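Local structure of OsmC family peroxiredoxin (Aquifex aeolicus, 2E8E) at residues A[111-116]-A[120-125]; A[15-20]-A[24-29]; A[49-54]-A[62-67]; A[40-45]-A[81-86]; A[57-62]-A[95-100]. The protein is of unproven function but probably reduces organic or inorganic peroxides through a pair of redox-active cysteines, as other OsmC-family peroxiredoxins do. One frame throughout, in Å; residues are numbered along the deposited sequence.

Interaction 1: A[111-116]-A[120-125]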
# COMPACT_ATOMS: atom_id res chain seq x y z
N SER A 111 2.77 10.49 3.91
CA SER A 111 3.90 9.58 4.07
C SER A 111 4.01 8.52 2.98
O SER A 111 5.10 8.29 2.45
CB SER A 111 3.84 8.90 5.44
OG SER A 111 3.94 9.84 6.50
N VAL A 112 2.90 7.88 2.66
CA VAL A 112 2.91 6.83 1.63
C VAL A 112 3.35 7.39 0.28
O VAL A 112 4.23 6.84 -0.38
CB VAL A 112 1.51 6.18 1.48
CG1 VAL A 112 1.55 5.13 0.37
CG2 VAL A 112 1.08 5.54 2.80
N LEU A 113 2.75 8.51 -0.13
CA LEU A 113 3.09 9.11 -1.41
C LEU A 113 4.55 9.54 -1.49
O LEU A 113 5.18 9.41 -2.54
CB LEU A 113 2.18 10.32 -1.69
CG LEU A 113 2.33 10.96 -3.07
CD1 LEU A 113 2.02 9.94 -4.16
CD2 LEU A 113 1.40 12.16 -3.18
N ALA A 114 5.08 10.06 -0.38
CA ALA A 114 6.46 10.51 -0.34
C ALA A 114 7.44 9.38 -0.63
O ALA A 114 8.51 9.60 -1.20
CB ALA A 114 6.78 11.11 1.02
N MET A 115 7.07 8.17 -0.25
CA MET A 115 7.93 7.01 -0.46
C MET A 115 8.01 6.50 -1.89
O MET A 115 9.03 5.92 -2.28
CB MET A 115 7.52 5.87 0.48
CG MET A 115 7.84 6.14 1.94
SD MET A 115 7.62 4.71 3.02
CE MET A 115 9.05 3.79 2.62
N VAL A 116 6.97 6.70 -2.68
CA VAL A 116 7.00 6.21 -4.06
C VAL A 116 7.23 7.31 -5.08
O VAL A 116 7.54 7.03 -6.24
CB VAL A 116 5.70 5.46 -4.42
CG1 VAL A 116 5.48 4.31 -3.44
CG2 VAL A 116 4.51 6.41 -4.41
N THR A 120 8.20 7.34 -9.72
CA THR A 120 7.09 7.44 -10.68
C THR A 120 6.73 8.88 -11.08
O THR A 120 7.13 9.84 -10.42
CB THR A 120 5.83 6.77 -10.11
OG1 THR A 120 4.85 6.62 -11.14
CG2 THR A 120 5.24 7.61 -8.99
N ASN A 121 5.99 9.02 -12.18
CA ASN A 121 5.54 10.33 -12.63
C ASN A 121 4.16 10.56 -12.04
O ASN A 121 3.21 9.84 -12.36
CB ASN A 121 5.47 10.40 -14.16
CG ASN A 121 4.84 11.69 -14.66
OD1 ASN A 121 4.93 12.73 -14.01
ND2 ASN A 121 4.21 11.64 -15.83
N LEU A 122 4.06 11.56 -11.17
CA LEU A 122 2.80 11.86 -10.50
C LEU A 122 2.03 12.98 -11.19
O LEU A 122 2.57 14.05 -11.46
CB LEU A 122 3.10 12.24 -9.05
CG LEU A 122 1.95 12.40 -8.05
CD1 LEU A 122 1.14 11.11 -7.97
CD2 LEU A 122 2.54 12.75 -6.69
N LYS A 123 0.76 12.71 -11.49
CA LYS A 123 -0.11 13.70 -12.13
C LYS A 123 -1.29 13.94 -11.20
O LYS A 123 -2.15 13.08 -11.03
CB LYS A 123 -0.57 13.20 -13.50
CG LYS A 123 0.59 12.88 -14.44
CD LYS A 123 0.18 12.90 -15.91
CE LYS A 123 -0.84 11.84 -16.25
NZ LYS A 123 -1.13 11.83 -17.71
N ILE A 124 -1.30 15.12 -10.58
CA ILE A 124 -2.34 15.48 -9.63
C ILE A 124 -3.31 16.53 -10.15
O ILE A 124 -2.91 17.50 -10.79
CB ILE A 124 -1.70 15.99 -8.33
CG1 ILE A 124 -0.78 14.91 -7.75
CG2 ILE A 124 -2.77 16.39 -7.33
CD1 ILE A 124 0.06 15.38 -6.60
N SER A 125 -4.60 16.32 -9.87
CA SER A 125 -5.63 17.26 -10.29
C SER A 125 -6.72 17.28 -9.23
O SER A 125 -6.82 16.37 -8.41
CB SER A 125 -6.24 16.84 -11.63
OG SER A 125 -6.90 15.60 -11.53
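Leu113 and Leu122 meet in a small apolar contact between the short helix 111-116 and the start of strand 121-130, just either side of the loop that joins the two. The leucines reach toward each other tip to tip. The closest pair is methyl on methyl, with CD2 of Leu113 3.7 Å from CD2 of Leu122. That same Leu122 methyl also lies 3.8 Å from CD1 of Leu113, so it nests against the fork of the opposing side chain. In both leucines CG stands opposite the backbone N (chi1 -174° in Leu113, -171° in Leu122), and the two outstretched chains together bridge the 9.5 Å between CA of Leu113 and CA of Leu122. Closer to the loop the two segments draw together: CG2 of Thr120 approaches the carbonyl O of Val116 at 3.6 Å, while OG1 of Thr120 makes a hydrogen bond to Tyr80 O. Leu113 is further enclosed by Ile42 of helix 34-56 and Thr106 of helix 95-109, and Leu122 by Ile85. Val116 also packs on Val116 of the second subunit. The two segments share no hydrogen bond, so what joins helix to strand here is methyl packing, and probably the exclusion of water that goes with it, whereas strand 121-130 takes its alignment from backbone bonds to strand 80-90.

Interaction 2: A[15-20]-A[24-29]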
# COMPACT_ATOMS: atom_id res chain seq x y z
N THR A 15 -2.11 -16.32 -1.65
CA THR A 15 -2.93 -15.30 -1.01
C THR A 15 -2.62 -15.29 0.48
O THR A 15 -2.35 -16.34 1.07
CB THR A 15 -4.42 -15.57 -1.26
OG1 THR A 15 -4.62 -15.74 -2.67
CG2 THR A 15 -5.26 -14.40 -0.77
N PHE A 16 -2.67 -14.12 1.09
CA PHE A 16 -2.33 -13.99 2.50
C PHE A 16 -3.34 -13.28 3.37
O PHE A 16 -3.89 -12.25 2.97
CB PHE A 16 -1.01 -13.23 2.64
CG PHE A 16 0.14 -13.89 1.94
CD1 PHE A 16 1.01 -14.72 2.65
CD2 PHE A 16 0.33 -13.73 0.58
CE1 PHE A 16 2.05 -15.38 2.00
CE2 PHE A 16 1.36 -14.39 -0.09
CZ PHE A 16 2.22 -15.22 0.63
N LEU A 17 -3.59 -13.83 4.56
CA LEU A 17 -4.46 -13.18 5.52
C LEU A 17 -3.48 -12.22 6.18
O LEU A 17 -2.45 -12.64 6.74
CB LEU A 17 -5.04 -14.18 6.51
CG LEU A 17 -6.43 -14.66 6.08
CD1 LEU A 17 -6.88 -15.86 6.90
CD2 LEU A 17 -7.43 -13.50 6.23
N SER A 18 -3.78 -10.93 6.08
CA SER A 18 -2.91 -9.89 6.58
C SER A 18 -3.45 -9.19 7.82
O SER A 18 -4.47 -8.49 7.75
CB SER A 18 -2.68 -8.88 5.46
OG SER A 18 -2.37 -9.56 4.26
N LYS A 19 -2.75 -9.37 8.93
CA LYS A 19 -3.12 -8.80 10.22
C LYS A 19 -2.61 -7.38 10.44
O LYS A 19 -1.41 -7.12 10.39
CB LYS A 19 -2.61 -9.70 11.35
CG LYS A 19 -2.96 -9.20 12.74
CD LYS A 19 -2.51 -10.18 13.82
CE LYS A 19 -2.97 -9.74 15.20
NZ LYS A 19 -2.54 -10.69 16.27
N THR A 20 -3.55 -6.47 10.70
CA THR A 20 -3.23 -5.07 10.96
C THR A 20 -3.91 -4.68 12.28
O THR A 20 -4.56 -5.51 12.91
CB THR A 20 -3.77 -4.15 9.85
OG1 THR A 20 -5.19 -4.04 9.97
CG2 THR A 20 -3.43 -4.74 8.48
N GLU A 24 -8.06 -8.14 9.96
CA GLU A 24 -7.36 -8.89 8.93
C GLU A 24 -8.06 -8.85 7.58
O GLU A 24 -9.28 -8.96 7.49
CB GLU A 24 -7.21 -10.35 9.39
CG GLU A 24 -6.51 -10.51 10.73
CD GLU A 24 -6.59 -11.92 11.28
OE1 GLU A 24 -7.72 -12.41 11.50
OE2 GLU A 24 -5.53 -12.55 11.49
N ILE A 25 -7.27 -8.70 6.52
CA ILE A 25 -7.81 -8.68 5.17
C ILE A 25 -7.00 -9.67 4.35
O ILE A 25 -5.87 -9.99 4.71
CB ILE A 25 -7.69 -7.29 4.52
CG1 ILE A 25 -6.26 -6.78 4.61
CG2 ILE A 25 -8.66 -6.33 5.18
CD1 ILE A 25 -6.04 -5.46 3.88
N THR A 26 -7.59 -10.16 3.27
CA THR A 26 -6.90 -11.10 2.41
C THR A 26 -6.31 -10.33 1.25
O THR A 26 -7.01 -9.59 0.55
CB THR A 26 -7.85 -12.20 1.87
OG1 THR A 26 -8.97 -11.59 1.21
CG2 THR A 26 -8.34 -13.08 3.00
N ALA A 27 -5.01 -10.49 1.05
CA ALA A 27 -4.31 -9.80 -0.02
C ALA A 27 -3.50 -10.80 -0.83
O ALA A 27 -2.76 -11.61 -0.28
CB ALA A 27 -3.38 -8.75 0.57
N GLY A 28 -3.63 -10.72 -2.15
CA GLY A 28 -2.89 -11.63 -3.00
C GLY A 28 -3.65 -12.04 -4.24
O GLY A 28 -4.61 -11.40 -4.65
N GLU A 29 -3.22 -13.16 -4.82
CA GLU A 29 -3.81 -13.69 -6.03
C GLU A 29 -5.33 -13.87 -5.97
O GLU A 29 -6.05 -13.52 -6.91
CB GLU A 29 -3.13 -15.01 -6.37
CG GLU A 29 -3.39 -15.54 -7.76
CD GLU A 29 -2.33 -16.53 -8.19
OE1 GLU A 29 -1.16 -16.12 -8.31
OE2 GLU A 29 -2.67 -17.71 -8.41
O HOH W 1 -3.03 -13.33 9.97
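Phe16 and Ala27 form one hydrogen-bonded pair, and Ser18 and Ile25 the next, of two antiparallel strands whose short segments run at 150° to each other. Of the four bonds Ser18 N to Ile25 O is the shortest, 2.7 Å and nearly straight (N-H...O 167°), and Ile25 N to Ser18 O, at 3.1 Å, the longest. On one face Leu17 and Thr26 lie side by side, pointing the same way, and a Leu17 chi1 of -96°, well off a staggered value, brings Leu17 CD2 to 3.4 Å from Thr26 CG2, closer than usual van der Waals contact. Next to them CG of Glu24 rests 4.0 Å from CB of Lys19, and a water gives a hydrogen bond of 3.0 Å to Glu24 OE2 and a weak one to Leu17 O. This is a beta hairpin, strands 15-19 and 24-28, whose first strand also pairs with strand 3-12. Its other face carries Phe16, Ser18, Ile25 and Ala27. There the Phe16 ring turns an edge to Ala27 O, which lies in the ring plane 3.8 Å from CD2. The same face packs on the second subunit, Phe16 on Gly47 and Ala27 on Ser44 of that chain. At the open end of the hairpin Gly28, without a CB, lets the backbone close in on Thr15. At the turn Thr20 joins Glu5 and Ser21 in binding dithiothreitol, probably from the crystallisation liquor.

Interaction 3: A[49-54]-A[62-67]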
# COMPACT_ATOMS: atom_id res chain seq x y z
N ASP A 49 -5.19 13.58 5.11
CA ASP A 49 -4.60 14.92 5.18
C ASP A 49 -5.58 15.96 4.65
O ASP A 49 -5.82 17.00 5.27
CB ASP A 49 -3.33 15.04 4.33
CG ASP A 49 -2.21 14.13 4.78
OD1 ASP A 49 -2.06 13.88 6.00
OD2 ASP A 49 -1.46 13.67 3.90
N VAL A 50 -6.14 15.67 3.48
CA VAL A 50 -7.07 16.59 2.84
C VAL A 50 -8.29 16.83 3.72
O VAL A 50 -8.75 17.97 3.86
CB VAL A 50 -7.49 16.06 1.45
CG1 VAL A 50 -8.58 16.94 0.86
CG2 VAL A 50 -6.28 16.04 0.53
N TYR A 51 -8.81 15.77 4.32
CA TYR A 51 -9.98 15.90 5.19
C TYR A 51 -9.68 16.85 6.34
O TYR A 51 -10.43 17.81 6.58
CB TYR A 51 -10.38 14.54 5.76
CG TYR A 51 -11.58 14.60 6.67
CD1 TYR A 51 -12.88 14.49 6.16
CD2 TYR A 51 -11.43 14.80 8.04
CE1 TYR A 51 -13.99 14.57 7.00
CE2 TYR A 51 -12.53 14.88 8.89
CZ TYR A 51 -13.81 14.76 8.37
OH TYR A 51 -14.90 14.84 9.21
N HIS A 52 -8.59 16.60 7.05
CA HIS A 52 -8.20 17.42 8.19
C HIS A 52 -7.92 18.87 7.82
O HIS A 52 -8.30 19.78 8.56
CB HIS A 52 -6.97 16.83 8.88
CG HIS A 52 -7.25 15.56 9.61
ND1 HIS A 52 -8.31 15.43 10.49
CD2 HIS A 52 -6.62 14.37 9.61
CE1 HIS A 52 -8.30 14.21 11.00
NE2 HIS A 52 -7.29 13.55 10.48
N ILE A 53 -7.26 19.09 6.69
CA ILE A 53 -6.94 20.45 6.26
C ILE A 53 -8.20 21.21 5.85
O ILE A 53 -8.39 22.36 6.25
CB ILE A 53 -5.92 20.43 5.10
CG1 ILE A 53 -4.58 19.90 5.61
CG2 ILE A 53 -5.76 21.84 4.52
CD1 ILE A 53 -3.56 19.62 4.52
N LEU A 54 -9.06 20.56 5.07
CA LEU A 54 -10.31 21.20 4.65
C LEU A 54 -11.13 21.59 5.87
O LEU A 54 -11.75 22.65 5.91
CB LEU A 54 -11.12 20.26 3.75
CG LEU A 54 -10.59 20.03 2.34
CD1 LEU A 54 -11.55 19.14 1.57
CD2 LEU A 54 -10.44 21.37 1.63
N LYS A 62 -19.26 17.59 2.27
CA LYS A 62 -20.34 16.61 2.22
C LYS A 62 -19.70 15.28 1.83
O LYS A 62 -20.10 14.22 2.30
CB LYS A 62 -21.39 17.00 1.18
CG LYS A 62 -22.47 15.95 0.99
CD LYS A 62 -23.36 16.24 -0.21
CE LYS A 62 -24.10 17.56 -0.05
NZ LYS A 62 -25.04 17.77 -1.19
N ASP A 63 -18.70 15.35 0.96
CA ASP A 63 -18.02 14.15 0.50
C ASP A 63 -16.68 14.48 -0.14
O ASP A 63 -16.45 15.60 -0.60
CB ASP A 63 -18.91 13.40 -0.49
CG ASP A 63 -18.44 11.97 -0.75
OD1 ASP A 63 -17.58 11.47 0.00
OD2 ASP A 63 -18.95 11.35 -1.71
N ILE A 64 -15.78 13.51 -0.14
CA ILE A 64 -14.47 13.66 -0.75
C ILE A 64 -14.27 12.37 -1.54
O ILE A 64 -14.35 11.28 -0.97
CB ILE A 64 -13.34 13.78 0.30
CG1 ILE A 64 -13.50 15.08 1.09
CG2 ILE A 64 -11.97 13.74 -0.39
CD1 ILE A 64 -12.50 15.25 2.22
N LYS A 65 -14.06 12.51 -2.84
CA LYS A 65 -13.85 11.35 -3.70
C LYS A 65 -12.45 11.45 -4.28
O LYS A 65 -12.02 12.51 -4.73
CB LYS A 65 -14.88 11.33 -4.83
CG LYS A 65 -16.32 11.20 -4.36
CD LYS A 65 -17.27 11.14 -5.54
CE LYS A 65 -18.71 10.96 -5.09
NZ LYS A 65 -19.66 10.96 -6.24
N ILE A 66 -11.72 10.34 -4.26
CA ILE A 66 -10.37 10.33 -4.79
C ILE A 66 -10.24 9.20 -5.80
O ILE A 66 -10.53 8.04 -5.49
CB ILE A 66 -9.33 10.15 -3.67
CG1 ILE A 66 -9.57 11.18 -2.57
CG2 ILE A 66 -7.92 10.33 -4.25
CD1 ILE A 66 -8.65 11.02 -1.36
N PHE A 67 -9.81 9.55 -7.01
CA PHE A 67 -9.66 8.58 -8.07
C PHE A 67 -8.19 8.41 -8.42
O PHE A 67 -7.51 9.37 -8.76
CB PHE A 67 -10.44 9.05 -9.30
CG PHE A 67 -11.89 9.30 -9.03
CD1 PHE A 67 -12.81 8.25 -9.08
CD2 PHE A 67 -12.34 10.57 -8.66
CE1 PHE A 67 -14.15 8.47 -8.76
CE2 PHE A 67 -13.67 10.79 -8.35
CZ PHE A 67 -14.58 9.74 -8.39
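Ile64 pushes the end of its side chain into a shallow dent in the surface of helix 34-56, formed by Val50, Tyr51 and Leu54. The bump is a single methyl, CD1. The floor of the dent is the helix backbone at Tyr51, whose CA is 3.9 Å from Ile64 CD1. One wall is the Tyr51 ring: its CD1 lies 4.0 Å from Ile64 CD1, and the methyl meets the ring at the edge, near its plane, the two side chains crossing at about a right angle. Another wall is Leu54, which comes tip to tip, CD1 to Ile64 CD1 at 4.1 Å, and Val50 CG1 closes the rim more loosely at 4.5 Å from the same methyl. Ile64 reaches this far because CG1 stands opposite its own carbonyl carbon (chi1 -66°) and the chain beyond is extended, chi2 176°, making CD1 the foremost atom. The axes of segments 49-54 and 63-67 come no closer than 10.3 Å, and Ile64, meeting the helix side chains, spans much of that gap. Phe16 of the second subunit packs on Ile64, and Ala14 of that subunit on Tyr51. The whole is helix-on-sheet packing, segment 49-54 running at 148° to strand segment 63-67, in a sheet that continues into the second subunit through Lys65 to Phe67, consistent with the intertwined dimers of the OsmC family.

Interaction 4: A[40-45]-A[81-86]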
# COMPACT_ATOMS: atom_id res chain seq x y z
N VAL A 40 -4.63 2.26 -2.88
CA VAL A 40 -5.54 2.55 -1.78
C VAL A 40 -4.76 3.20 -0.63
O VAL A 40 -5.25 4.15 0.00
CB VAL A 40 -6.25 1.27 -1.26
CG1 VAL A 40 -7.00 1.57 0.04
CG2 VAL A 40 -7.23 0.76 -2.31
N SER A 41 -3.56 2.70 -0.36
CA SER A 41 -2.74 3.25 0.72
C SER A 41 -2.40 4.71 0.43
O SER A 41 -2.48 5.57 1.32
CB SER A 41 -1.44 2.44 0.87
OG SER A 41 -1.74 1.08 1.15
N ILE A 42 -2.02 4.99 -0.81
CA ILE A 42 -1.69 6.34 -1.22
C ILE A 42 -2.91 7.25 -1.09
O ILE A 42 -2.84 8.33 -0.48
CB ILE A 42 -1.20 6.37 -2.69
CG1 ILE A 42 0.15 5.65 -2.81
CG2 ILE A 42 -1.12 7.80 -3.19
CD1 ILE A 42 0.58 5.42 -4.26
N GLY A 43 -4.02 6.82 -1.68
CA GLY A 43 -5.24 7.60 -1.67
C GLY A 43 -5.79 7.89 -0.29
O GLY A 43 -6.19 9.03 -0.00
N SER A 44 -5.79 6.89 0.58
CA SER A 44 -6.32 7.08 1.93
C SER A 44 -5.38 7.91 2.80
O SER A 44 -5.84 8.75 3.58
CB SER A 44 -6.62 5.73 2.59
OG SER A 44 -5.46 4.91 2.66
N CYS A 45 -4.07 7.70 2.66
CA CYS A 45 -3.11 8.47 3.45
C CYS A 45 -3.29 9.95 3.10
O CYS A 45 -3.39 10.80 3.99
CB CYS A 45 -1.68 8.04 3.13
SG CYS A 45 -0.42 8.79 4.21
N GLU A 81 4.67 3.48 -13.74
CA GLU A 81 5.51 4.50 -14.35
C GLU A 81 4.80 5.84 -14.22
O GLU A 81 5.41 6.91 -14.29
CB GLU A 81 5.74 4.19 -15.84
CG GLU A 81 6.34 2.82 -16.09
CD GLU A 81 7.36 2.82 -17.22
OE1 GLU A 81 7.04 3.33 -18.32
OE2 GLU A 81 8.47 2.31 -17.01
N GLU A 82 3.49 5.76 -14.00
CA GLU A 82 2.67 6.96 -13.85
C GLU A 82 1.52 6.69 -12.91
O GLU A 82 0.94 5.60 -12.91
CB GLU A 82 2.13 7.38 -15.22
CG GLU A 82 1.00 8.39 -15.18
CD GLU A 82 0.41 8.67 -16.55
OE1 GLU A 82 -0.83 8.81 -16.64
OE2 GLU A 82 1.18 8.75 -17.54
N ILE A 83 1.21 7.67 -12.07
CA ILE A 83 0.09 7.55 -11.14
C ILE A 83 -0.69 8.85 -11.23
O ILE A 83 -0.13 9.92 -10.97
CB ILE A 83 0.54 7.36 -9.68
CG1 ILE A 83 1.34 6.06 -9.53
CG2 ILE A 83 -0.70 7.32 -8.77
CD1 ILE A 83 1.78 5.77 -8.11
N GLU A 84 -1.96 8.76 -11.60
CA GLU A 84 -2.81 9.93 -11.70
C GLU A 84 -3.73 9.94 -10.49
O GLU A 84 -4.34 8.92 -10.17
CB GLU A 84 -3.67 9.89 -12.96
CG GLU A 84 -2.92 10.02 -14.26
CD GLU A 84 -3.87 10.08 -15.44
OE1 GLU A 84 -4.71 11.01 -15.49
OE2 GLU A 84 -3.79 9.20 -16.32
N ILE A 85 -3.82 11.08 -9.82
CA ILE A 85 -4.69 11.19 -8.66
C ILE A 85 -5.58 12.40 -8.85
O ILE A 85 -5.09 13.50 -9.08
CB ILE A 85 -3.89 11.38 -7.35
CG1 ILE A 85 -2.84 10.28 -7.20
CG2 ILE A 85 -4.85 11.35 -6.17
CD1 ILE A 85 -1.98 10.42 -5.95
N LYS A 86 -6.89 12.18 -8.76
CA LYS A 86 -7.85 13.25 -8.91
C LYS A 86 -8.67 13.36 -7.63
O LYS A 86 -9.30 12.39 -7.20
CB LYS A 86 -8.78 12.98 -10.09
CG LYS A 86 -9.83 14.05 -10.32
CD LYS A 86 -10.73 13.70 -11.49
CE LYS A 86 -11.79 14.76 -11.71
NZ LYS A 86 -11.18 16.09 -11.96
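Ile42, on the long helix 34-56 that also carries Cys45, packs against Ile83 and Ile85 of strand 80-90 in the buried layer between helix and sheet. The two strand residues are two apart and so send their side chains to the same side, and Ile42 gives each a different branch. Its CD1 meets CD1 of Ile83 tip to tip at 4.0 Å; its CG2, on the other limb of the fork, lies 3.9 Å from CD1 of Ile85, where the two side chains cross obliquely. A chi1 of -68° puts CG2 on the side of CB away from the backbone N and turns it to Ile85, while CG1 carries CD1 to Ile83. Here the central helix of the OsmC-like fold lies on its sheet: Leu68 and Val112 also touch Ile42, and Ile66 touches Ile85. Three residues on from Ile42, Cys45 touches Cys110; the two form a disulfide in another structure of this protein but are reduced here. Away from the sheet, Ser44 OG folds back to Val40 O at 2.8 Å, and Ser44 N reaches that same oxygen at 2.9 Å from the opposite face of the carbonyl, giving this buried acceptor two bonds.

Interaction 5: A[57-62]-A[95-100]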
# COMPACT_ATOMS: atom_id res chain seq x y z
N LYS A 57 -9.62 24.52 7.49
CA LYS A 57 -9.87 25.72 6.70
C LYS A 57 -11.35 26.10 6.63
O LYS A 57 -11.78 26.86 5.77
CB LYS A 57 -9.29 25.56 5.29
CG LYS A 57 -7.77 25.55 5.28
CD LYS A 57 -7.19 25.56 3.88
CE LYS A 57 -5.67 25.57 3.93
NZ LYS A 57 -5.15 26.70 4.75
N ARG A 58 -12.12 25.55 7.57
CA ARG A 58 -13.54 25.84 7.70
C ARG A 58 -14.44 25.49 6.50
O ARG A 58 -15.47 26.13 6.29
CB ARG A 58 -13.71 27.33 8.04
CG ARG A 58 -12.67 27.83 9.04
CD ARG A 58 -12.67 26.99 10.31
NE ARG A 58 -13.96 27.07 10.98
CZ ARG A 58 -14.41 28.15 11.61
NH1 ARG A 58 -13.67 29.25 11.65
NH2 ARG A 58 -15.61 28.14 12.17
N GLN A 59 -14.06 24.48 5.74
CA GLN A 59 -14.87 24.09 4.60
C GLN A 59 -15.96 23.12 5.04
O GLN A 59 -15.77 22.34 5.97
CB GLN A 59 -13.99 23.43 3.52
CG GLN A 59 -12.84 24.30 3.02
CD GLN A 59 -13.29 25.68 2.57
OE1 GLN A 59 -13.00 26.68 3.22
NE2 GLN A 59 -13.99 25.73 1.44
N GLU A 60 -17.11 23.19 4.38
CA GLU A 60 -18.23 22.32 4.69
C GLU A 60 -18.18 21.17 3.70
O GLU A 60 -18.63 21.30 2.56
CB GLU A 60 -19.54 23.10 4.58
CG GLU A 60 -19.65 24.24 5.58
CD GLU A 60 -20.85 25.13 5.34
OE1 GLU A 60 -21.99 24.63 5.34
OE2 GLU A 60 -20.65 26.35 5.14
N VAL A 61 -17.63 20.05 4.14
CA VAL A 61 -17.49 18.89 3.28
C VAL A 61 -18.62 17.88 3.40
O VAL A 61 -18.92 17.37 4.48
CB VAL A 61 -16.17 18.15 3.57
CG1 VAL A 61 -16.06 16.91 2.69
CG2 VAL A 61 -14.99 19.08 3.32
N LYS A 62 -19.26 17.59 2.27
CA LYS A 62 -20.34 16.61 2.22
C LYS A 62 -19.70 15.28 1.83
O LYS A 62 -20.10 14.22 2.30
CB LYS A 62 -21.39 17.00 1.18
CG LYS A 62 -22.47 15.95 0.99
CD LYS A 62 -23.36 16.24 -0.21
CE LYS A 62 -24.10 17.56 -0.05
NZ LYS A 62 -25.04 17.77 -1.19
N GLU A 95 -12.39 26.20 -4.19
CA GLU A 95 -11.31 25.58 -4.95
C GLU A 95 -9.94 25.90 -4.36
O GLU A 95 -9.04 25.06 -4.36
CB GLU A 95 -11.40 26.03 -6.41
CG GLU A 95 -10.52 25.26 -7.39
CD GLU A 95 -9.18 25.94 -7.63
OE1 GLU A 95 -9.18 27.16 -7.90
OE2 GLU A 95 -8.14 25.25 -7.55
N LYS A 96 -9.79 27.11 -3.82
CA LYS A 96 -8.52 27.53 -3.22
C LYS A 96 -8.17 26.70 -1.99
O LYS A 96 -7.00 26.39 -1.75
CB LYS A 96 -8.58 29.00 -2.82
CG LYS A 96 -9.58 29.31 -1.72
CD LYS A 96 -9.46 30.74 -1.23
CE LYS A 96 -10.49 31.03 -0.15
NZ LYS A 96 -10.46 30.01 0.95
N ALA A 97 -9.19 26.35 -1.21
CA ALA A 97 -8.99 25.55 -0.00
C ALA A 97 -8.60 24.13 -0.39
O ALA A 97 -7.71 23.54 0.22
CB ALA A 97 -10.25 25.55 0.85
N LEU A 98 -9.27 23.58 -1.40
CA LEU A 98 -8.97 22.22 -1.84
C LEU A 98 -7.56 22.18 -2.41
O LEU A 98 -6.80 21.25 -2.14
CB LEU A 98 -9.97 21.75 -2.90
CG LEU A 98 -9.69 20.34 -3.44
CD1 LEU A 98 -9.71 19.33 -2.29
CD2 LEU A 98 -10.72 19.96 -4.49
N GLU A 99 -7.20 23.19 -3.20
CA GLU A 99 -5.86 23.23 -3.77
C GLU A 99 -4.79 23.24 -2.67
O GLU A 99 -3.79 22.52 -2.76
CB GLU A 99 -5.69 24.47 -4.66
CG GLU A 99 -4.24 24.73 -5.08
CD GLU A 99 -4.11 25.81 -6.14
OE1 GLU A 99 -4.94 26.74 -6.15
OE2 GLU A 99 -3.17 25.73 -6.95
N GLN A 100 -5.00 24.05 -1.63
CA GLN A 100 -4.04 24.12 -0.53
C GLN A 100 -3.94 22.79 0.21
O GLN A 100 -2.85 22.37 0.60
CB GLN A 100 -4.45 25.20 0.47
CG GLN A 100 -4.29 26.62 -0.03
CD GLN A 100 -4.64 27.64 1.04
OE1 GLN A 100 -4.03 27.67 2.10
NE2 GLN A 100 -5.63 28.48 0.75
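Lys57 NZ gives a hydrogen bond of 3.0 Å to OE1 of Gln100, joining the end of helix 34-56 to the first turns of helix 95-109. The ammonium group does not come in on a lone pair: it sits above the amide plane, 52° out of it, with a C=O...N angle of 124°. The lysine chain crosses that of Gln100 at about a right angle. The Lys57 chain beyond CG runs straight until its last bond, where a bend (chi4 -55°) swings NZ round to the oxygen, while CE packs at 3.7 Å on CB of Gln100. The charge would be expected to polarise the Gln100 carbonyl, so the bond is probably part electrostatic despite lying well out of the carbonyl plane. Lys57 is the first residue past the helix, and the end is a Schellman motif with Arg58, at positive phi, as its C-prime residue; Gln59 N turns back to Leu54 O at 2.9 Å. Out of this turn Gln59 leads into strand 60-72, and its side chain, kinked at chi2, is laid on the methyl of Ala97: CB of Ala97 is 3.5 Å from CD and 3.6 Å from CG of Gln59. Leu54 and Val93 also pack on Gln59. Leu98, pointing away from segment 57-62, packs on Val50, Trp126 and Val128.

How the interactions relate
Interaction 4 lies about 4 Å from the centre of the chain and is buried; interaction 3, also buried, uses the same helix 34-56, and the two are joined by a probable hydrogen bond from Lys86 N to Phe67 O where strands 60-72 and 80-90 pair. Interactions 1, 2 and 5 are only partly buried. Interaction 1 sits beside interaction 4, strand 121-130 pairing with 80-90, so 1, 3 and 4 bring helices onto one sheet, mainly through aliphatic methyls. Interaction 5, farther out, adds a polar bond to its packing and shares Lys62 with interaction 3. Interaction 2, with several exposed residues, stands apart in the hairpin sheet, held by backbone bonds; like 1, 3 and 4, it touches the second subunit.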